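Long-range contacts in response regulator aspartate phosphatase H (Bacillus subtilis, PDB 3Q15), which dephosphorylates the sporulation phosphotransferase Spo0F and also acts on the competence regulator ComA, helping to separate competence and sporulation in time: residues Lys21-Pro29 against Val81-Glu89; Tyr198-Leu209 against Ser224-Ser235. All blocks are in the same frame, centred on the assembly; numbering follows the deposited sequence.

Contact 1: residues Lys21-Pro29 against Val81-Glu89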
loop_
_atom_site.group_PDB
_atom_site.type_symbol
_atom_site.label_atom_id
_atom_site.label_comp_id
_atom_site.label_asym_id
_atom_site.label_seq_id
_atom_site.Cartn_x
_atom_site.Cartn_y
_atom_site.Cartn_z
ATOM N N LYS A 21 -24.956 -9.594 -11.591
ATOM C CA LYS A 21 -25.930 -9.448 -10.516
ATOM C C LYS A 21 -27.320 -9.899 -10.962
ATOM O O LYS A 21 -28.018 -10.603 -10.232
ATOM C CB LYS A 21 -25.977 -8.001 -10.023
ATOM C CG LYS A 21 -24.747 -7.558 -9.245
ATOM C CD LYS A 21 -24.881 -6.110 -8.800
ATOM C CE LYS A 21 -23.723 -5.699 -7.903
ATOM N NZ LYS A 21 -22.411 -5.953 -8.556
ATOM N N MET A 22 -27.720 -9.491 -12.162
ATOM C CA MET A 22 -29.022 -9.880 -12.685
ATOM C C MET A 22 -29.092 -11.392 -12.893
ATOM O O MET A 22 -30.119 -12.018 -12.634
ATOM C CB MET A 22 -29.330 -9.144 -13.989
ATOM C CG MET A 22 -29.502 -7.634 -13.840
ATOM S SD MET A 22 -30.775 -7.137 -12.655
ATOM C CE MET A 22 -29.807 -6.982 -11.149
ATOM N N ILE A 23 -27.991 -11.974 -13.354
ATOM C CA ILE A 23 -27.916 -13.415 -13.558
ATOM C C ILE A 23 -28.136 -14.184 -12.258
ATOM O O ILE A 23 -28.925 -15.130 -12.212
ATOM C CB ILE A 23 -26.557 -13.821 -14.165
ATOM C CG1 ILE A 23 -26.472 -13.357 -15.620
ATOM C CG2 ILE A 23 -26.362 -15.328 -14.076
ATOM C CD1 ILE A 23 -25.137 -13.640 -16.278
ATOM N N ARG A 24 -27.443 -13.771 -11.201
ATOM C CA ARG A 24 -27.487 -14.496 -9.932
ATOM C C ARG A 24 -28.842 -14.374 -9.236
ATOM O O ARG A 24 -29.152 -15.143 -8.326
ATOM C CB ARG A 24 -26.348 -14.058 -9.007
ATOM C CG ARG A 24 -24.965 -14.330 -9.582
ATOM C CD ARG A 24 -23.875 -14.146 -8.545
ATOM N NE ARG A 24 -23.842 -15.233 -7.570
ATOM C CZ ARG A 24 -23.989 -15.070 -6.259
ATOM N NH1 ARG A 24 -24.187 -13.860 -5.753
ATOM N NH2 ARG A 24 -23.935 -16.119 -5.452
ATOM N N GLN A 25 -29.645 -13.409 -9.675
ATOM C CA GLN A 25 -31.015 -13.275 -9.193
ATOM C C GLN A 25 -31.980 -13.775 -10.259
ATOM O O GLN A 25 -33.188 -13.555 -10.177
ATOM C CB GLN A 25 -31.327 -11.828 -8.815
ATOM C CG GLN A 25 -30.515 -11.325 -7.641
ATOM C CD GLN A 25 -30.844 -9.895 -7.273
ATOM O OE1 GLN A 25 -29.957 -9.113 -6.933
ATOM N NE2 GLN A 25 -32.123 -9.546 -7.330
ATOM N N PHE A 26 -31.427 -14.448 -11.263
ATOM C CA PHE A 26 -32.220 -15.091 -12.305
ATOM C C PHE A 26 -33.264 -14.167 -12.926
ATOM O O PHE A 26 -34.416 -14.559 -13.113
ATOM C CB PHE A 26 -32.896 -16.350 -11.757
ATOM C CG PHE A 26 -31.932 -17.410 -11.320
ATOM C CD1 PHE A 26 -31.577 -18.437 -12.177
ATOM C CD2 PHE A 26 -31.374 -17.380 -10.053
ATOM C CE1 PHE A 26 -30.687 -19.413 -11.778
ATOM C CE2 PHE A 26 -30.483 -18.355 -9.649
ATOM C CZ PHE A 26 -30.140 -19.372 -10.512
ATOM N N SER A 27 -32.858 -12.942 -13.243
ATOM C CA SER A 27 -33.741 -12.012 -13.933
ATOM C C SER A 27 -33.383 -11.971 -15.411
ATOM O O SER A 27 -32.512 -11.207 -15.824
ATOM C CB SER A 27 -33.639 -10.612 -13.328
ATOM O OG SER A 27 -34.613 -9.747 -13.892
ATOM N N VAL A 28 -34.055 -12.795 -16.205
ATOM C CA VAL A 28 -33.723 -12.925 -17.621
ATOM C C VAL A 28 -33.835 -11.609 -18.406
ATOM O O VAL A 28 -32.894 -11.224 -19.104
ATOM C CB VAL A 28 -34.545 -14.043 -18.302
ATOM C CG1 VAL A 28 -34.178 -14.157 -19.773
ATOM C CG2 VAL A 28 -34.315 -15.366 -17.592
ATOM N N PRO A 29 -34.978 -10.912 -18.292
ATOM C CA PRO A 29 -35.147 -9.646 -19.016
ATOM C C PRO A 29 -33.995 -8.674 -18.765
ATOM O O PRO A 29 -33.404 -8.161 -19.713
ATOM C CB PRO A 29 -36.446 -9.086 -18.433
ATOM C CG PRO A 29 -37.211 -10.295 -18.020
ATOM C CD PRO A 29 -36.175 -11.259 -17.507
ATOM N N VAL A 81 -34.191 -18.562 -5.199
ATOM C CA VAL A 81 -32.961 -18.083 -5.798
ATOM C C VAL A 81 -31.775 -18.734 -5.098
ATOM O O VAL A 81 -30.843 -19.198 -5.751
ATOM C CB VAL A 81 -32.850 -16.545 -5.720
ATOM C CG1 VAL A 81 -31.449 -16.082 -6.119
ATOM C CG2 VAL A 81 -33.905 -15.896 -6.601
ATOM N N THR A 82 -31.820 -18.784 -3.769
ATOM C CA THR A 82 -30.739 -19.386 -2.993
ATOM C C THR A 82 -30.484 -20.830 -3.416
ATOM O O THR A 82 -29.346 -21.217 -3.692
ATOM C CB THR A 82 -31.038 -19.362 -1.483
ATOM O OG1 THR A 82 -31.091 -18.005 -1.024
ATOM C CG2 THR A 82 -29.955 -20.109 -0.719
ATOM N N GLU A 83 -31.548 -21.625 -3.465
ATOM C CA GLU A 83 -31.439 -23.033 -3.831
ATOM C C GLU A 83 -30.936 -23.201 -5.258
ATOM O O GLU A 83 -29.964 -23.910 -5.503
ATOM C CB GLU A 83 -32.791 -23.731 -3.658
ATOM C CG GLU A 83 -33.237 -23.827 -2.210
ATOM C CD GLU A 83 -34.685 -24.249 -2.066
ATOM O OE1 GLU A 83 -35.522 -23.796 -2.876
ATOM O OE2 GLU A 83 -34.985 -25.034 -1.142
ATOM N N LEU A 84 -31.606 -22.539 -6.193
ATOM C CA LEU A 84 -31.246 -22.631 -7.600
ATOM C C LEU A 84 -29.807 -22.174 -7.814
ATOM O O LEU A 84 -29.091 -22.714 -8.659
ATOM C CB LEU A 84 -32.204 -21.789 -8.443
ATOM C CG LEU A 84 -32.252 -22.081 -9.942
ATOM C CD1 LEU A 84 -32.625 -23.535 -10.200
ATOM C CD2 LEU A 84 -33.234 -21.149 -10.632
ATOM N N LEU A 85 -29.387 -21.182 -7.037
ATOM C CA LEU A 85 -28.042 -20.631 -7.139
ATOM C C LEU A 85 -26.991 -21.666 -6.738
ATOM O O LEU A 85 -25.974 -21.824 -7.413
ATOM C CB LEU A 85 -27.920 -19.374 -6.271
ATOM C CG LEU A 85 -26.924 -18.293 -6.687
ATOM C CD1 LEU A 85 -26.980 -18.031 -8.187
ATOM C CD2 LEU A 85 -27.186 -17.013 -5.902
ATOM N N GLU A 86 -27.243 -22.374 -5.642
ATOM C CA GLU A 86 -26.319 -23.397 -5.165
ATOM C C GLU A 86 -26.223 -24.544 -6.171
ATOM O O GLU A 86 -25.184 -25.193 -6.299
ATOM C CB GLU A 86 -26.761 -23.916 -3.793
ATOM C CG GLU A 86 -25.809 -24.913 -3.152
ATOM C CD GLU A 86 -25.987 -26.320 -3.687
ATOM O OE1 GLU A 86 -27.080 -26.620 -4.213
ATOM O OE2 GLU A 86 -25.036 -27.123 -3.583
ATOM N N THR A 87 -27.317 -24.779 -6.887
ATOM C CA THR A 87 -27.383 -25.843 -7.881
ATOM C C THR A 87 -26.450 -25.551 -9.053
ATOM O O THR A 87 -25.798 -26.446 -9.584
ATOM C CB THR A 87 -28.826 -26.032 -8.399
ATOM O OG1 THR A 87 -29.685 -26.374 -7.305
ATOM C CG2 THR A 87 -28.889 -27.136 -9.443
ATOM N N ILE A 88 -26.388 -24.287 -9.448
ATOM C CA ILE A 88 -25.563 -23.884 -10.579
ATOM C C ILE A 88 -24.094 -23.701 -10.198
ATOM O O ILE A 88 -23.204 -24.101 -10.943
ATOM C CB ILE A 88 -26.096 -22.588 -11.217
ATOM C CG1 ILE A 88 -27.484 -22.829 -11.812
ATOM C CG2 ILE A 88 -25.142 -22.076 -12.285
ATOM C CD1 ILE A 88 -28.083 -21.612 -12.488
ATOM N N GLU A 89 -23.845 -23.101 -9.038
ATOM C CA GLU A 89 -22.485 -22.734 -8.638
ATOM C C GLU A 89 -21.620 -23.912 -8.186
ATOM O O GLU A 89 -20.448 -24.008 -8.554
ATOM C CB GLU A 89 -22.524 -21.671 -7.539
ATOM C CG GLU A 89 -23.108 -20.351 -7.981
ATOM C CD GLU A 89 -23.072 -19.307 -6.885
ATOM O OE1 GLU A 89 -23.422 -18.148 -7.173
ATOM O OE2 GLU A 89 -22.695 -19.646 -5.741
#
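The backbone where helix 9-24 ends comes closest to helix 81-89 at two pairs, Gln25 with Val81 (CA to CA 6.2 Å) and Arg24 with Leu85. Phe26 supplies most of the apolar contact. Its CG lies anti to its own carbonyl carbon (chi1 -63°), and the ring reaches out from the turn onto the helix. CD2 of Leu84 sits over one face of the Phe26 ring, 3.5 Å from the centroid and shifted toward the rim on the CE1 side, a CH-pi contact. At the ring edge, CD1 of Ile88 meets Phe26 CE1 at 3.5 Å, the two side chains arriving from opposite directions, while Leu85 CD1 approaches CE2 obliquely.

A Schellman motif closes helix 9-24 where the chain turns: Phe26 is its C-prime residue, with positive phi, and Ser27 N bonds to Met22 O while Phe26 N bonds to Ile23 O. That Ile23 oxygen lies above the ring face opposite Leu84. The corner belongs to the N-terminal three-helix bundle domain, and Ile23, on the last turn, packs on Met58 and His62 of helix 49-67.

Arg24 adds the charged part. Its chain bends at chi3 (74°), bringing the guanidinium side-on to Glu89, where two nitrogens grip a single oxygen: Arg24 NH2 to Glu89 OE1 at 2.7 Å, on the syn lone pair, and Arg24 NE to the same oxygen at 3.0 Å. Both bonds run in the guanidinium plane, and the carboxylate is nearly coplanar with it, 21° apart. Leu85 CD2 covers one guanidinium face, 3.4 Å from Arg24 NH2, so the salt bridge is lined on that side by hydrocarbon. Nearer the start of helix 81-89, Val81 CG1 lies 3.3 Å from Arg24 O.

Contact 2: residues Tyr198-Leu209 against Ser224-Ser235; sequences YDKALPHLEAAL and SLLNIANSYDRS
Asn230 O is gripped twice by Arg234, by its backbone N and by its side-chain NE at 3.3 Å, the two arriving from opposite faces of the carbonyl plane. The arginine's terminal NH2 forms a salt bridge with Asp193 of helix 178-194. Segments 198-209 and 224-235 run antiparallel in the superhelical tetratricopeptide array, their axes 160° apart in direction and 9.0 Å apart at closest approach; the first falls in the predicted TPR 3 and the second in the predicted TPR 4. Tyr198 lies across Arg234: Arg234 CB sits over the centre of the Tyr198 ring, 3.6 Å from its centroid in a CH-pi contact, and Arg234 CD meets Tyr198 CE1. The guanidinium, turned 33° from the ring, presents a face to CD1. Replacing Tyr198 with an alanine would probably leave the aliphatic part of Arg234 without its aromatic cover and open a gap beside the last turn of the helix.

Between the helices most of the packing is apolar, with Ser224 and Ser231 among it. Leu205, whose CG lies anti to its carbonyl carbon (chi1 -65°), pushes CD1 to 3.3 Å from Asn227 O; its CB rests on Ile228 CG1. Leu202 crosses Tyr232 at about a right angle and also touches Ile228 CG2. At the far end Leu209 CD2 touches two methyls at once, Leu225 CD2 at 3.7 Å and Ile228 CD1 at 3.6 Å.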
loop_
_atom_site.group_PDB
_atom_site.type_symbol
_atom_site.label_atom_id
_atom_site.label_comp_id
_atom_site.label_asym_id
_atom_site.label_seq_id
_atom_site.Cartn_x
_atom_site.Cartn_y
_atom_site.Cartn_z
ATOM N N TYR A 198 18.322 7.141 -8.837
ATOM C CA TYR A 198 18.581 6.769 -10.219
ATOM C C TYR A 198 19.677 5.711 -10.318
ATOM O O TYR A 198 19.639 4.848 -11.194
ATOM C CB TYR A 198 18.954 8.009 -11.032
ATOM C CG TYR A 198 18.073 9.199 -10.732
ATOM C CD1 TYR A 198 16.756 9.242 -11.175
ATOM C CD2 TYR A 198 18.553 10.280 -9.999
ATOM C CE1 TYR A 198 15.944 10.330 -10.899
ATOM C CE2 TYR A 198 17.746 11.374 -9.718
ATOM C CZ TYR A 198 16.445 11.391 -10.171
ATOM O OH TYR A 198 15.639 12.471 -9.896
ATOM N N ASP A 199 20.649 5.774 -9.416
ATOM C CA ASP A 199 21.724 4.792 -9.407
ATOM C C ASP A 199 21.195 3.383 -9.121
ATOM O O ASP A 199 21.752 2.399 -9.600
ATOM C CB ASP A 199 22.819 5.185 -8.409
ATOM C CG ASP A 199 22.293 5.350 -6.997
ATOM O OD1 ASP A 199 22.976 4.902 -6.050
ATOM O OD2 ASP A 199 21.199 5.930 -6.827
ATOM N N LYS A 200 20.113 3.286 -8.354
ATOM C CA LYS A 200 19.512 1.984 -8.075
ATOM C C LYS A 200 18.691 1.497 -9.259
ATOM O O LYS A 200 18.586 0.296 -9.497
ATOM C CB LYS A 200 18.653 2.036 -6.812
ATOM C CG LYS A 200 19.461 2.176 -5.538
ATOM C CD LYS A 200 18.559 2.359 -4.332
ATOM C CE LYS A 200 19.372 2.574 -3.065
ATOM N NZ LYS A 200 18.482 2.778 -1.893
ATOM N N ALA A 201 18.120 2.434 -10.006
ATOM C CA ALA A 201 17.325 2.094 -11.178
ATOM C C ALA A 201 18.191 1.569 -12.323
ATOM O O ALA A 201 17.775 0.688 -13.079
ATOM C CB ALA A 201 16.535 3.303 -11.639
ATOM N N LEU A 202 19.393 2.121 -12.443
ATOM C CA LEU A 202 20.244 1.867 -13.599
ATOM C C LEU A 202 20.502 0.381 -13.872
ATOM O O LEU A 202 20.383 -0.062 -15.015
ATOM C CB LEU A 202 21.565 2.639 -13.489
ATOM C CG LEU A 202 22.506 2.515 -14.695
ATOM C CD1 LEU A 202 21.834 3.025 -15.964
ATOM C CD2 LEU A 202 23.813 3.253 -14.435
ATOM N N PRO A 203 20.851 -0.396 -12.831
ATOM C CA PRO A 203 21.116 -1.819 -13.075
ATOM C C PRO A 203 19.931 -2.514 -13.739
ATOM O O PRO A 203 20.128 -3.325 -14.640
ATOM C CB PRO A 203 21.346 -2.383 -11.667
ATOM C CG PRO A 203 21.813 -1.218 -10.869
ATOM C CD PRO A 203 21.063 -0.032 -11.418
ATOM N N HIS A 204 18.716 -2.186 -13.314
ATOM C CA HIS A 204 17.528 -2.813 -13.885
ATOM C C HIS A 204 17.313 -2.381 -15.332
ATOM O O HIS A 204 16.907 -3.181 -16.174
ATOM C CB HIS A 204 16.296 -2.516 -13.026
ATOM C CG HIS A 204 16.438 -2.974 -11.609
ATOM N ND1 HIS A 204 16.345 -4.301 -11.242
ATOM C CD2 HIS A 204 16.698 -2.287 -10.472
ATOM C CE1 HIS A 204 16.528 -4.409 -9.939
ATOM N NE2 HIS A 204 16.743 -3.202 -9.447
ATOM N N LEU A 205 17.600 -1.117 -15.620
ATOM C CA LEU A 205 17.490 -0.626 -16.987
ATOM C C LEU A 205 18.505 -1.317 -17.895
ATOM O O LEU A 205 18.222 -1.583 -19.063
ATOM C CB LEU A 205 17.666 0.894 -17.035
ATOM C CG LEU A 205 16.585 1.711 -16.316
ATOM C CD1 LEU A 205 16.847 3.201 -16.464
ATOM C CD2 LEU A 205 15.199 1.362 -16.836
ATOM N N GLU A 206 19.681 -1.618 -17.357
ATOM C CA GLU A 206 20.708 -2.294 -18.143
ATOM C C GLU A 206 20.314 -3.739 -18.433
ATOM O O GLU A 206 20.509 -4.229 -19.545
ATOM C CB GLU A 206 22.070 -2.226 -17.447
ATOM C CG GLU A 206 22.665 -0.823 -17.389
ATOM C CD GLU A 206 23.981 -0.767 -16.632
ATOM O OE1 GLU A 206 24.746 0.199 -16.841
ATOM O OE2 GLU A 206 24.250 -1.682 -15.826
ATOM N N ALA A 207 19.757 -4.420 -17.436
ATOM C CA ALA A 207 19.292 -5.790 -17.635
ATOM C C ALA A 207 18.175 -5.809 -18.669
ATOM O O ALA A 207 18.103 -6.706 -19.505
ATOM C CB ALA A 207 18.809 -6.387 -16.322
ATOM N N ALA A 208 17.305 -4.806 -18.610
ATOM C CA ALA A 208 16.230 -4.684 -19.586
ATOM C C ALA A 208 16.799 -4.506 -20.989
ATOM O O ALA A 208 16.335 -5.135 -21.938
ATOM C CB ALA A 208 15.305 -3.527 -19.230
ATOM N N LEU A 209 17.806 -3.648 -21.118
ATOM C CA LEU A 209 18.449 -3.439 -22.410
ATOM C C LEU A 209 19.019 -4.743 -22.964
ATOM O O LEU A 209 18.801 -5.077 -24.129
ATOM C CB LEU A 209 19.556 -2.385 -22.316
ATOM C CG LEU A 209 20.407 -2.210 -23.582
ATOM C CD1 LEU A 209 19.541 -1.813 -24.771
ATOM C CD2 LEU A 209 21.522 -1.193 -23.370
ATOM N N SER A 224 14.672 1.121 -23.833
ATOM C CA SER A 224 15.670 0.830 -22.804
ATOM C C SER A 224 16.809 1.840 -22.841
ATOM O O SER A 224 17.257 2.326 -21.799
ATOM C CB SER A 224 16.235 -0.583 -22.978
ATOM O OG SER A 224 15.214 -1.561 -22.838
ATOM N N LEU A 225 17.277 2.143 -24.048
ATOM C CA LEU A 225 18.373 3.085 -24.237
ATOM C C LEU A 225 17.952 4.484 -23.804
ATOM O O LEU A 225 18.732 5.222 -23.202
ATOM C CB LEU A 225 18.817 3.091 -25.701
ATOM C CG LEU A 225 19.567 1.852 -26.197
ATOM C CD1 LEU A 225 19.686 1.862 -27.715
ATOM C CD2 LEU A 225 20.947 1.766 -25.554
ATOM N N LEU A 226 16.710 4.839 -24.113
ATOM C CA LEU A 226 16.146 6.115 -23.691
ATOM C C LEU A 226 16.069 6.193 -22.171
ATOM O O LEU A 226 16.439 7.200 -21.567
ATOM C CB LEU A 226 14.756 6.299 -24.293
ATOM C CG LEU A 226 13.963 7.519 -23.822
ATOM C CD1 LEU A 226 14.735 8.799 -24.091
ATOM C CD2 LEU A 226 12.614 7.549 -24.512
ATOM N N ASN A 227 15.585 5.119 -21.556
ATOM C CA ASN A 227 15.478 5.054 -20.106
ATOM C C ASN A 227 16.838 5.158 -19.426
ATOM O O ASN A 227 16.980 5.833 -18.408
ATOM C CB ASN A 227 14.743 3.780 -19.678
ATOM C CG ASN A 227 13.261 3.832 -20.003
ATOM O OD1 ASN A 227 12.724 4.894 -20.303
ATOM N ND2 ASN A 227 12.593 2.687 -19.936
ATOM N N ILE A 228 17.835 4.492 -19.999
ATOM C CA ILE A 228 19.201 4.594 -19.506
ATOM C C ILE A 228 19.704 6.036 -19.600
ATOM O O ILE A 228 20.286 6.559 -18.650
ATOM C CB ILE A 228 20.151 3.658 -20.280
ATOM C CG1 ILE A 228 19.756 2.198 -20.043
ATOM C CG2 ILE A 228 21.592 3.890 -19.863
ATOM C CD1 ILE A 228 20.559 1.210 -20.846
ATOM N N ALA A 229 19.470 6.671 -20.746
ATOM C CA ALA A 229 19.879 8.058 -20.958
ATOM C C ALA A 229 19.238 9.013 -19.945
ATOM O O ALA A 229 19.915 9.861 -19.364
ATOM C CB ALA A 229 19.563 8.493 -22.383
ATOM N N ASN A 230 17.932 8.877 -19.738
ATOM C CA ASN A 230 17.247 9.703 -18.748
ATOM C C ASN A 230 17.806 9.451 -17.355
ATOM O O ASN A 230 17.900 10.365 -16.534
ATOM C CB ASN A 230 15.739 9.450 -18.761
ATOM C CG ASN A 230 15.048 10.109 -19.937
ATOM O OD1 ASN A 230 15.414 11.209 -20.346
ATOM N ND2 ASN A 230 14.041 9.438 -20.486
ATOM N N SER A 231 18.174 8.203 -17.093
ATOM C CA SER A 231 18.735 7.836 -15.800
ATOM C C SER A 231 20.051 8.570 -15.562
ATOM O O SER A 231 20.254 9.168 -14.507
ATOM C CB SER A 231 18.948 6.323 -15.716
ATOM O OG SER A 231 19.424 5.939 -14.436
ATOM N N TYR A 232 20.942 8.514 -16.552
ATOM C CA TYR A 232 22.221 9.213 -16.486
ATOM C C TYR A 232 22.026 10.723 -16.426
ATOM O O TYR A 232 22.729 11.419 -15.692
ATOM C CB TYR A 232 23.091 8.871 -17.697
ATOM C CG TYR A 232 23.801 7.536 -17.624
ATOM C CD1 TYR A 232 23.602 6.572 -18.600
ATOM C CD2 TYR A 232 24.685 7.247 -16.589
ATOM C CE1 TYR A 232 24.260 5.351 -18.551
ATOM C CE2 TYR A 232 25.347 6.025 -16.530
ATOM C CZ TYR A 232 25.127 5.082 -17.515
ATOM O OH TYR A 232 25.774 3.867 -17.472
ATOM N N ASP A 233 21.083 11.233 -17.214
ATOM C CA ASP A 233 20.811 12.664 -17.227
ATOM C C ASP A 233 20.424 13.136 -15.837
ATOM O O ASP A 233 20.845 14.204 -15.396
ATOM C CB ASP A 233 19.695 13.005 -18.217
ATOM C CG ASP A 233 19.392 14.495 -18.264
ATOM O OD1 ASP A 233 20.341 15.302 -18.376
ATOM O OD2 ASP A 233 18.202 14.857 -18.186
ATOM N N ARG A 234 19.621 12.333 -15.146
ATOM C CA ARG A 234 19.137 12.704 -13.823
ATOM C C ARG A 234 20.144 12.415 -12.711
ATOM O O ARG A 234 20.106 13.049 -11.657
ATOM C CB ARG A 234 17.789 12.038 -13.533
ATOM C CG ARG A 234 16.636 12.657 -14.312
ATOM C CD ARG A 234 15.317 11.963 -14.032
ATOM N NE ARG A 234 15.305 10.596 -14.537
ATOM C CZ ARG A 234 14.241 9.803 -14.521
ATOM N NH1 ARG A 234 13.093 10.243 -14.025
ATOM N NH2 ARG A 234 14.324 8.571 -15.003
ATOM N N SER A 235 21.046 11.465 -12.946
ATOM C CA SER A 235 22.076 11.143 -11.964
ATOM C C SER A 235 23.251 12.120 -12.055
ATOM O O SER A 235 24.100 12.172 -11.164
ATOM C CB SER A 235 22.561 9.701 -12.133
ATOM O OG SER A 235 23.095 9.496 -13.426
#

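The two contacts share no helix and lie on opposite sides of the chain's centre, their own centres about 53 Å apart. Contact 1 is a surface contact at the N-terminal bundle domain; contact 2 is partly buried in the repeat domain and pairs two long helices, burying nearly twice the surface between its segments (701 against 383 Å², both sides summed). Contact 1 joins one aromatic anchor to a salt bridge between its own segments, whereas contact 2 spreads leucine and isoleucine contacts along the helices, lays a tyrosine ring on an arginine chain at one end, and that arginine pairs with an aspartate of a third helix. Only around contact 2 does a second subunit touch, at Lys200 and His204.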